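Local coordinates for protein putative creatinine amidohydrolase (Bacteroides fragilis, PDB 3LUB) that carries two zinc ions and, as a member of the creatininase superfamily, probably hydrolyses carbon-nitrogen bonds of linear amides, at residues 30-34 / 84-88; 103-107 / 136-141; 160-166 / 216-221. All coordinates share one frame; numbering follows the deposited sequence.

Contacts 1 and 3 lie close together, their centres about 15 Å apart, in the loops around the zinc pair, and they touch: His163 of contact 3 hydrogen-bonds through NE2 to Pro33 O of contact 1. Both are buried; contact 3 rests on three backbone bonds, contact 1 on one backbone bond plus apolar contacts of Pro33. Contact 2 is different in place and chemistry. Its centre lies about 30 Å from that of contact 1 and about 36 Å from that of contact 3; it is only partly buried, and packs helix 92-108 against the turn entering strand 140-145 through aromatic and aliphatic side chains, with one histidine-carboxylate pair. All three reach the second subunit, contact 3 only through Ser216.

Contact 1: 30-34 / 84-88; sequences ATEPH and LPFCI. With ZN (zinc ion), chain B; ZN (zinc ion), chain C; EDO (1,2-ethanediol), chain D.
Pro33 packs on segment 84-88 through its CG, 3.8 Å from Leu84 CD1, and its CD, 3.6 Å from Cys87 CB, with an aromatic ring in either segment: Phe86 has Pro85 CB over one face and meets Tyr21 of the second subunit edge-to-face, while the imidazole of His34 receives its partners at the edge. His34 ND1 donates, in the ring plane, to Glu32 O at 2.7 Å, from 47° above the carbonyl plane, and NE2 binds one zinc ion. That ND1 bond helps to fix the rotation of the ring, with NE2 directed at the metal.

Between the backbones, Ile88 N donates to Thr31 O over 3.2 Å, and Cys87 CA adds a CA-H...O contact to the same carbonyl. Water 1 links Thr31 N to Ile88 O. With CG2 anti to the backbone N, Thr31 turns that methyl to Phe86 O at 3.4 Å; its OG1 is bonded to Pro73 O and accepts from O1 of a 1,2-ethanediol, probably from the crystallisation liquor.

Glu32, extended from its backbone, binds the other zinc through OE1, and Gln81 holds its OE2. Asp43 reaches both metals, His120 and Glu168 complete one site each, and water 2 lies between the ions. The contact thus joins the metal-bearing loop between strand 23-28 and helix 42-62 to the type II turn Leu84-Cys87, between strand 66-68 and helix 92-108, where the second subunit packs on Thr31, Pro33 and Ile88.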
loop_
_atom_site.group_PDB
_atom_site.type_symbol
_atom_site.label_atom_id
_atom_site.label_comp_id
_atom_site.label_asym_id
_atom_site.label_seq_id
_atom_site.Cartn_x
_atom_site.Cartn_y
_atom_site.Cartn_z
ATOM N N ALA F 30 19.075 -12.467 -8.183
ATOM C CA ALA F 30 19.533 -11.389 -7.317
ATOM C C ALA F 30 20.632 -10.663 -8.077
ATOM O O ALA F 30 21.233 -11.242 -8.991
ATOM C CB ALA F 30 20.089 -11.942 -5.964
ATOM N N THR F 31 20.877 -9.410 -7.684
ATOM C CA THR F 31 22.007 -8.597 -8.119
ATOM C C THR F 31 22.900 -8.410 -6.857
ATOM O O THR F 31 22.604 -7.618 -5.944
ATOM C CB THR F 31 21.492 -7.283 -8.749
ATOM O OG1 THR F 31 20.513 -7.602 -9.765
ATOM C CG2 THR F 31 22.636 -6.398 -9.342
ATOM N N GLU F 32 23.994 -9.166 -6.813
ATOM C CA GLU F 32 24.647 -9.522 -5.561
ATOM C C GLU F 32 26.093 -9.911 -5.799
ATOM O O GLU F 32 26.362 -10.780 -6.610
ATOM C CB GLU F 32 23.927 -10.715 -4.921
ATOM C CG GLU F 32 24.398 -11.075 -3.518
ATOM C CD GLU F 32 23.823 -12.377 -3.006
ATOM O OE1 GLU F 32 23.489 -13.240 -3.854
ATOM O OE2 GLU F 32 23.719 -12.554 -1.767
ATOM N N PRO F 33 27.026 -9.280 -5.075
ATOM C CA PRO F 33 28.415 -9.708 -5.155
ATOM C C PRO F 33 28.572 -11.191 -4.714
ATOM O O PRO F 33 27.917 -11.626 -3.766
ATOM C CB PRO F 33 29.135 -8.784 -4.179
ATOM C CG PRO F 33 28.195 -7.670 -3.876
ATOM C CD PRO F 33 26.832 -8.162 -4.144
ATOM N N HIS F 34 29.423 -11.917 -5.437
ATOM C CA HIS F 34 29.700 -13.328 -5.229
ATOM C C HIS F 34 31.191 -13.560 -5.077
ATOM O O HIS F 34 31.863 -13.877 -6.050
ATOM C CB HIS F 34 29.181 -14.108 -6.426
ATOM C CG HIS F 34 27.733 -14.443 -6.302
ATOM N ND1 HIS F 34 26.732 -13.490 -6.398
ATOM C CD2 HIS F 34 27.122 -15.613 -6.011
ATOM C CE1 HIS F 34 25.562 -14.079 -6.227
ATOM N NE2 HIS F 34 25.773 -15.365 -5.982
ATOM N N LEU F 84 27.413 -3.010 -0.088
ATOM C CA LEU F 84 28.378 -3.420 -1.110
ATOM C C LEU F 84 27.928 -2.846 -2.459
ATOM O O LEU F 84 26.750 -2.933 -2.802
ATOM C CB LEU F 84 28.518 -4.946 -1.172
ATOM C CG LEU F 84 29.085 -5.710 0.033
ATOM C CD1 LEU F 84 28.873 -7.235 -0.138
ATOM C CD2 LEU F 84 30.572 -5.390 0.350
ATOM N N PRO F 85 28.865 -2.287 -3.239
ATOM C CA PRO F 85 28.489 -1.571 -4.440
ATOM C C PRO F 85 27.707 -2.428 -5.433
ATOM O O PRO F 85 28.110 -3.549 -5.751
ATOM C CB PRO F 85 29.829 -1.107 -5.022
ATOM C CG PRO F 85 30.855 -2.014 -4.414
ATOM C CD PRO F 85 30.331 -2.360 -3.074
ATOM N N PHE F 86 26.582 -1.864 -5.876
ATOM C CA PHE F 86 25.697 -2.407 -6.893
ATOM C C PHE F 86 24.838 -3.589 -6.447
ATOM O O PHE F 86 24.144 -4.172 -7.250
ATOM C CB PHE F 86 26.471 -2.752 -8.162
ATOM C CG PHE F 86 27.442 -1.695 -8.567
ATOM C CD1 PHE F 86 27.010 -0.403 -8.794
ATOM C CD2 PHE F 86 28.797 -1.978 -8.677
ATOM C CE1 PHE F 86 27.902 0.577 -9.144
ATOM C CE2 PHE F 86 29.676 -1.013 -9.024
ATOM C CZ PHE F 86 29.235 0.268 -9.274
ATOM N N CYS F 87 24.871 -3.914 -5.164
ATOM C CA CYS F 87 23.972 -4.922 -4.613
ATOM C C CYS F 87 22.617 -4.235 -4.386
ATOM O O CYS F 87 22.588 -3.119 -3.838
ATOM C CB CYS F 87 24.550 -5.463 -3.317
ATOM S SG CYS F 87 23.513 -6.610 -2.512
ATOM N N ILE F 88 21.528 -4.846 -4.846
ATOM C CA ILE F 88 20.215 -4.231 -4.764
ATOM C C ILE F 88 19.281 -5.051 -3.866
ATOM O O ILE F 88 18.822 -6.132 -4.277
ATOM C CB ILE F 88 19.520 -4.055 -6.175
ATOM C CG1 ILE F 88 20.396 -3.224 -7.140
ATOM C CG2 ILE F 88 18.168 -3.413 -6.003
ATOM C CD1 ILE F 88 20.951 -1.827 -6.554
HETATM ZN ZN ZN B . 22.484 -15.241 -3.612
HETATM ZN ZN ZN C . 24.535 -17.122 -5.658
HETATM C C1 EDO D . 18.543 -4.780 -10.938
HETATM O O1 EDO D . 19.659 -5.554 -11.396
HETATM C C2 EDO D . 18.089 -3.878 -12.079
HETATM O O2 EDO D . 19.055 -2.831 -12.300
HETATM O O HOH W 1 19.286 -8.373 -5.617
HETATM O O HOH W 2 23.956 -17.220 -3.654
#

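Contact 2: 103-107 / 136-141; sequences VSSLH and YPDFLI
Helix residue His107 and turn residue Phe139 bring their CA atoms within 7.4 Å, where helix 92-108 passes the type I turn Tyr136-Phe139 that leads from helix 126-135 into strand 140-145. Val103 is the aliphatic centre. Its CG1, anti to the backbone N (chi1 169°), lies between two aromatic rings: it sits over the middle of one Phe139 face, 4.1 Å from the ring centroid, and over a Tyr136 face nearer the rim, where Val103 CG1 is 3.8 Å from Tyr136 CD2. The other branch, CG2, meets Ile141 CD1, placing the two methyls of Val103 on the aromatic pair and on the strand residue Ile141.

One turn further along the helix, His107 sets its imidazole with Tyr136 over one face and Phe139 at its edge. Tyr136 CD1 is the atom above that face, but the two rings are oblique, their planes at 50°. At the imidazole edge His107 CD2 comes to 3.7 Å from Phe139 CD2, and His107 NE2 donates to Asp138 OD1 across 2.9 Å. This bond lies near the imidazole plane and meets OD1 on its syn side, though 29° out of the carboxylate plane; the second one, to OD2, is weak. Asp138 also has a long, weak ion pair with Arg112. Tyr136 OH lies 3.4 Å from Ser104 CB, and water 3 links the phenol oxygen to Ser104 OG.

Leu114 of the adjacent strand 113-118 touches Val103, Phe139 and Ile141 and extends the apolar layer onto the sheet. This contact lies away from the zinc ions. The helix-on-sheet packing belongs to an alpha/beta fold with a parallel sheet, in which helix 126-135 is the crossover of a beta-alpha-beta unit joining strands 113-118 and 140-145.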
loop_
_atom_site.group_PDB
_atom_site.type_symbol
_atom_site.label_atom_id
_atom_site.label_comp_id
_atom_site.label_asym_id
_atom_site.label_seq_id
_atom_site.Cartn_x
_atom_site.Cartn_y
_atom_site.Cartn_z
ATOM N N VAL F 103 1.851 -13.036 -12.852
ATOM C CA VAL F 103 0.754 -14.005 -12.791
ATOM C C VAL F 103 -0.544 -13.464 -13.420
ATOM O O VAL F 103 -1.213 -14.164 -14.173
ATOM C CB VAL F 103 0.485 -14.445 -11.334
ATOM C CG1 VAL F 103 -0.833 -15.230 -11.233
ATOM C CG2 VAL F 103 1.666 -15.256 -10.805
ATOM N N SER F 104 -0.882 -12.216 -13.120
ATOM C CA SER F 104 -1.997 -11.557 -13.750
ATOM C C SER F 104 -1.926 -11.651 -15.270
ATOM O O SER F 104 -2.927 -12.006 -15.924
ATOM C CB SER F 104 -2.055 -10.079 -13.320
ATOM O OG SER F 104 -3.144 -9.421 -13.938
ATOM N N SER F 105 -0.775 -11.275 -15.822
ATOM C CA SER F 105 -0.541 -11.338 -17.276
ATOM C C SER F 105 -0.615 -12.750 -17.825
ATOM O O SER F 105 -1.404 -13.026 -18.723
ATOM C CB SER F 105 0.804 -10.709 -17.623
ATOM O OG SER F 105 0.722 -9.303 -17.504
ATOM N N LEU F 106 0.158 -13.661 -17.247
ATOM C CA LEU F 106 0.116 -15.069 -17.677
ATOM C C LEU F 106 -1.303 -15.682 -17.585
ATOM O O LEU F 106 -1.711 -16.475 -18.412
ATOM C CB LEU F 106 1.090 -15.920 -16.870
ATOM C CG LEU F 106 2.591 -15.615 -16.919
ATOM C CD1 LEU F 106 3.291 -16.534 -15.962
ATOM C CD2 LEU F 106 3.183 -15.759 -18.294
ATOM N N HIS F 107 -2.056 -15.311 -16.559
ATOM C CA HIS F 107 -3.417 -15.809 -16.424
ATOM C C HIS F 107 -4.328 -15.305 -17.547
ATOM O O HIS F 107 -5.122 -16.067 -18.086
ATOM C CB HIS F 107 -3.996 -15.426 -15.049
ATOM C CG HIS F 107 -5.260 -16.157 -14.713
ATOM N ND1 HIS F 107 -6.489 -15.745 -15.172
ATOM C CD2 HIS F 107 -5.477 -17.289 -14.005
ATOM C CE1 HIS F 107 -7.413 -16.584 -14.749
ATOM N NE2 HIS F 107 -6.824 -17.532 -14.045
ATOM N N TYR F 136 -6.133 -16.431 -7.463
ATOM C CA TYR F 136 -6.163 -17.184 -8.717
ATOM C C TYR F 136 -6.197 -18.673 -8.381
ATOM O O TYR F 136 -5.149 -19.370 -8.513
ATOM C CB TYR F 136 -4.893 -16.892 -9.559
ATOM C CG TYR F 136 -4.712 -15.435 -9.970
ATOM C CD1 TYR F 136 -5.273 -14.937 -11.145
ATOM C CD2 TYR F 136 -3.985 -14.568 -9.184
ATOM C CE1 TYR F 136 -5.121 -13.597 -11.498
ATOM C CE2 TYR F 136 -3.829 -13.237 -9.520
ATOM C CZ TYR F 136 -4.376 -12.766 -10.674
ATOM O OH TYR F 136 -4.169 -11.466 -10.983
ATOM N N PRO F 137 -7.366 -19.173 -7.922
ATOM C CA PRO F 137 -7.485 -20.583 -7.493
ATOM C C PRO F 137 -7.286 -21.660 -8.605
ATOM O O PRO F 137 -7.024 -22.809 -8.295
ATOM C CB PRO F 137 -8.875 -20.654 -6.862
ATOM C CG PRO F 137 -9.599 -19.492 -7.341
ATOM C CD PRO F 137 -8.627 -18.438 -7.757
ATOM N N ASP F 138 -7.323 -21.262 -9.866
ATOM C CA ASP F 138 -7.074 -22.150 -10.999
ATOM C C ASP F 138 -5.614 -22.117 -11.530
ATOM O O ASP F 138 -5.303 -22.776 -12.532
ATOM C CB ASP F 138 -8.079 -21.846 -12.147
ATOM C CG ASP F 138 -8.068 -20.362 -12.615
ATOM O OD1 ASP F 138 -7.426 -19.462 -11.990
ATOM O OD2 ASP F 138 -8.764 -20.096 -13.622
ATOM N N PHE F 139 -4.725 -21.385 -10.842
ATOM C CA PHE F 139 -3.354 -21.141 -11.312
ATOM C C PHE F 139 -2.376 -21.807 -10.346
ATOM O O PHE F 139 -2.290 -21.438 -9.204
ATOM C CB PHE F 139 -3.115 -19.633 -11.424
ATOM C CG PHE F 139 -1.927 -19.249 -12.279
ATOM C CD1 PHE F 139 -0.643 -19.424 -11.830
ATOM C CD2 PHE F 139 -2.109 -18.666 -13.518
ATOM C CE1 PHE F 139 0.432 -19.068 -12.626
ATOM C CE2 PHE F 139 -1.034 -18.301 -14.304
ATOM C CZ PHE F 139 0.226 -18.505 -13.869
ATOM N N LEU F 140 -1.664 -22.819 -10.812
ATOM C CA LEU F 140 -0.732 -23.561 -9.989
ATOM C C LEU F 140 0.641 -22.881 -10.001
ATOM O O LEU F 140 1.222 -22.724 -11.059
ATOM C CB LEU F 140 -0.605 -24.966 -10.552
ATOM C CG LEU F 140 0.292 -25.951 -9.806
ATOM C CD1 LEU F 140 -0.210 -26.152 -8.383
ATOM C CD2 LEU F 140 0.368 -27.289 -10.569
ATOM N N ILE F 141 1.152 -22.504 -8.830
ATOM C CA ILE F 141 2.490 -21.943 -8.690
ATOM C C ILE F 141 3.313 -22.800 -7.729
ATOM O O ILE F 141 2.962 -22.922 -6.546
ATOM C CB ILE F 141 2.451 -20.486 -8.148
ATOM C CG1 ILE F 141 1.449 -19.631 -8.919
ATOM C CG2 ILE F 141 3.852 -19.841 -8.190
ATOM C CD1 ILE F 141 1.411 -18.200 -8.437
HETATM O O HOH W 3 -5.917 -10.245 -12.710
#

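Contact 3: 160-166 / 216-221; sequences IDDHAGE and SGVGNP
With CG of His163 anti to the backbone N (chi1 179°), the imidazole extends alongside segment 216-221 and brings CD2 to 3.1 Å from Ser216 O, which lies at the ring edge in its plane. Val218 has CG1 in the corresponding position, directed at Asp162: the methyl lies 3.6 Å from Asp162 OD2 and packs beside its CB. Ile160 CG2 touches the same methyl, Val218 CG1, at 4.1 Å, the two side chains lying at a slant.

The backbones form a classic beta bulge. Val218 O accepts from two successive amides, Asp162 N and His163 N, each at 3.0 Å; the second bond is the straighter, at 166° against 147°. In return Val218 N donates to His163 O at 2.9 Å, on a lone pair in the carbonyl plane. Next to the bulge, Gly219 has a backbone conformation accessible mainly to glycine, and Ile160 O approaches its CA to 3.4 Å. Water 4 ties Ile160 O and Asn220 O to Glu166 N, in the first turn of helix 166-175, and water 7 joins Asn220 O to Glu166 OE1. Glu166 OE2 forms a salt bridge with Lys228, while Pro221 CB rests 3.6 Å from Gly165 O.

Ala164 N, next to the bulge, hydrogen-bonds to OE1 of the zinc ligand Glu168, a direct tie between this loop and the metal site. His163 is held at both ends: its backbone N and O bond to Val218, and its NE2 donates to Pro33 O. This is consistent with a second-shell role, the imidazole being positioned in this way beside the zinc ligands Glu32 and His34.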
loop_
_atom_site.group_PDB
_atom_site.type_symbol
_atom_site.label_atom_id
_atom_site.label_comp_id
_atom_site.label_asym_id
_atom_site.label_seq_id
_atom_site.Cartn_x
_atom_site.Cartn_y
_atom_site.Cartn_z
ATOM N N ILE F 160 32.194 -26.057 3.900
ATOM C CA ILE F 160 31.450 -24.800 3.880
ATOM C C ILE F 160 31.318 -24.333 2.419
ATOM O O ILE F 160 32.310 -24.180 1.691
ATOM C CB ILE F 160 32.079 -23.684 4.800
ATOM C CG1 ILE F 160 32.163 -24.168 6.273
ATOM C CG2 ILE F 160 31.245 -22.407 4.726
ATOM C CD1 ILE F 160 32.957 -23.255 7.222
ATOM N N ASP F 161 30.077 -24.126 2.005
ATOM C CA ASP F 161 29.759 -23.817 0.618
ATOM C C ASP F 161 28.349 -23.246 0.572
ATOM O O ASP F 161 27.432 -23.920 0.111
ATOM C CB ASP F 161 29.890 -25.107 -0.229
ATOM C CG ASP F 161 29.691 -24.885 -1.743
ATOM O OD1 ASP F 161 29.542 -23.734 -2.213
ATOM O OD2 ASP F 161 29.648 -25.911 -2.464
ATOM N N ASP F 162 28.194 -22.014 1.079
ATOM C CA ASP F 162 26.887 -21.349 1.136
ATOM C C ASP F 162 26.704 -20.269 0.060
ATOM O O ASP F 162 25.599 -20.083 -0.419
ATOM C CB ASP F 162 26.645 -20.705 2.515
ATOM C CG ASP F 162 26.541 -21.724 3.646
ATOM O OD1 ASP F 162 26.009 -22.842 3.414
ATOM O OD2 ASP F 162 26.992 -21.398 4.774
ATOM N N HIS F 163 27.758 -19.543 -0.303
ATOM C CA HIS F 163 27.603 -18.431 -1.237
ATOM C C HIS F 163 28.873 -18.214 -2.051
ATOM O O HIS F 163 29.923 -17.935 -1.484
ATOM C CB HIS F 163 27.225 -17.165 -0.472
ATOM C CG HIS F 163 27.081 -15.969 -1.344
ATOM N ND1 HIS F 163 26.048 -15.830 -2.244
ATOM C CD2 HIS F 163 27.843 -14.862 -1.472
ATOM C CE1 HIS F 163 26.181 -14.686 -2.886
ATOM N NE2 HIS F 163 27.255 -14.075 -2.435
ATOM N N ALA F 164 28.769 -18.326 -3.379
ATOM C CA ALA F 164 29.917 -18.093 -4.269
ATOM C C ALA F 164 31.048 -19.099 -3.969
ATOM O O ALA F 164 32.220 -18.787 -4.116
ATOM C CB ALA F 164 30.449 -16.656 -4.117
ATOM N N GLY F 165 30.673 -20.289 -3.542
ATOM C CA GLY F 165 31.611 -21.289 -3.071
ATOM C C GLY F 165 31.925 -22.239 -4.184
ATOM O O GLY F 165 31.873 -21.863 -5.347
ATOM N N GLU F 166 32.232 -23.482 -3.832
ATOM C CA GLU F 166 32.728 -24.430 -4.806
ATOM C C GLU F 166 31.670 -24.806 -5.785
ATOM O O GLU F 166 31.940 -24.883 -6.966
ATOM C CB GLU F 166 33.311 -25.683 -4.126
ATOM C CG GLU F 166 34.159 -26.560 -5.075
ATOM C CD GLU F 166 34.723 -27.800 -4.388
ATOM O OE1 GLU F 166 35.249 -27.662 -3.271
ATOM O OE2 GLU F 166 34.624 -28.893 -4.968
ATOM N N SER F 216 32.985 -11.228 0.603
ATOM C CA SER F 216 31.552 -11.381 0.268
ATOM C C SER F 216 31.172 -12.831 -0.053
ATOM O O SER F 216 30.005 -13.148 -0.164
ATOM C CB SER F 216 31.101 -10.421 -0.862
ATOM O OG SER F 216 31.325 -10.955 -2.151
ATOM N N GLY F 217 32.154 -13.715 -0.174
ATOM C CA GLY F 217 31.884 -15.142 -0.324
ATOM C C GLY F 217 31.740 -15.827 1.021
ATOM O O GLY F 217 32.298 -15.381 2.032
ATOM N N VAL F 218 30.970 -16.906 1.034
ATOM C CA VAL F 218 30.885 -17.818 2.185
ATOM C C VAL F 218 31.219 -19.230 1.690
ATOM O O VAL F 218 30.355 -19.933 1.203
ATOM C CB VAL F 218 29.452 -17.839 2.839
ATOM C CG1 VAL F 218 29.420 -18.782 4.060
ATOM C CG2 VAL F 218 29.000 -16.458 3.245
ATOM N N GLY F 219 32.487 -19.630 1.838
ATOM C CA GLY F 219 32.980 -20.908 1.329
ATOM C C GLY F 219 34.149 -20.701 0.375
ATOM O O GLY F 219 34.120 -19.778 -0.462
ATOM N N ASN F 220 35.177 -21.560 0.513
ATOM C CA ASN F 220 36.347 -21.578 -0.380
ATOM C C ASN F 220 35.984 -22.250 -1.706
ATOM O O ASN F 220 35.633 -23.429 -1.722
ATOM C CB ASN F 220 37.538 -22.298 0.287
ATOM C CG ASN F 220 38.857 -22.018 -0.409
ATOM O OD1 ASN F 220 38.895 -21.800 -1.619
ATOM N ND2 ASN F 220 39.945 -21.971 0.365
ATOM N N PRO F 221 36.040 -21.488 -2.832
ATOM C CA PRO F 221 35.672 -21.966 -4.151
ATOM C C PRO F 221 36.838 -22.505 -4.970
ATOM O O PRO F 221 36.654 -22.834 -6.137
ATOM C CB PRO F 221 35.192 -20.685 -4.814
ATOM C CG PRO F 221 36.094 -19.679 -4.286
ATOM C CD PRO F 221 36.449 -20.084 -2.909
HETATM O O HOH W 4 32.930 -23.821 -1.136
HETATM O O HOH W 5 35.007 -23.761 2.536
HETATM O O HOH W 6 33.143 -17.681 -1.747
HETATM O O HOH W 7 36.781 -25.513 -3.012
#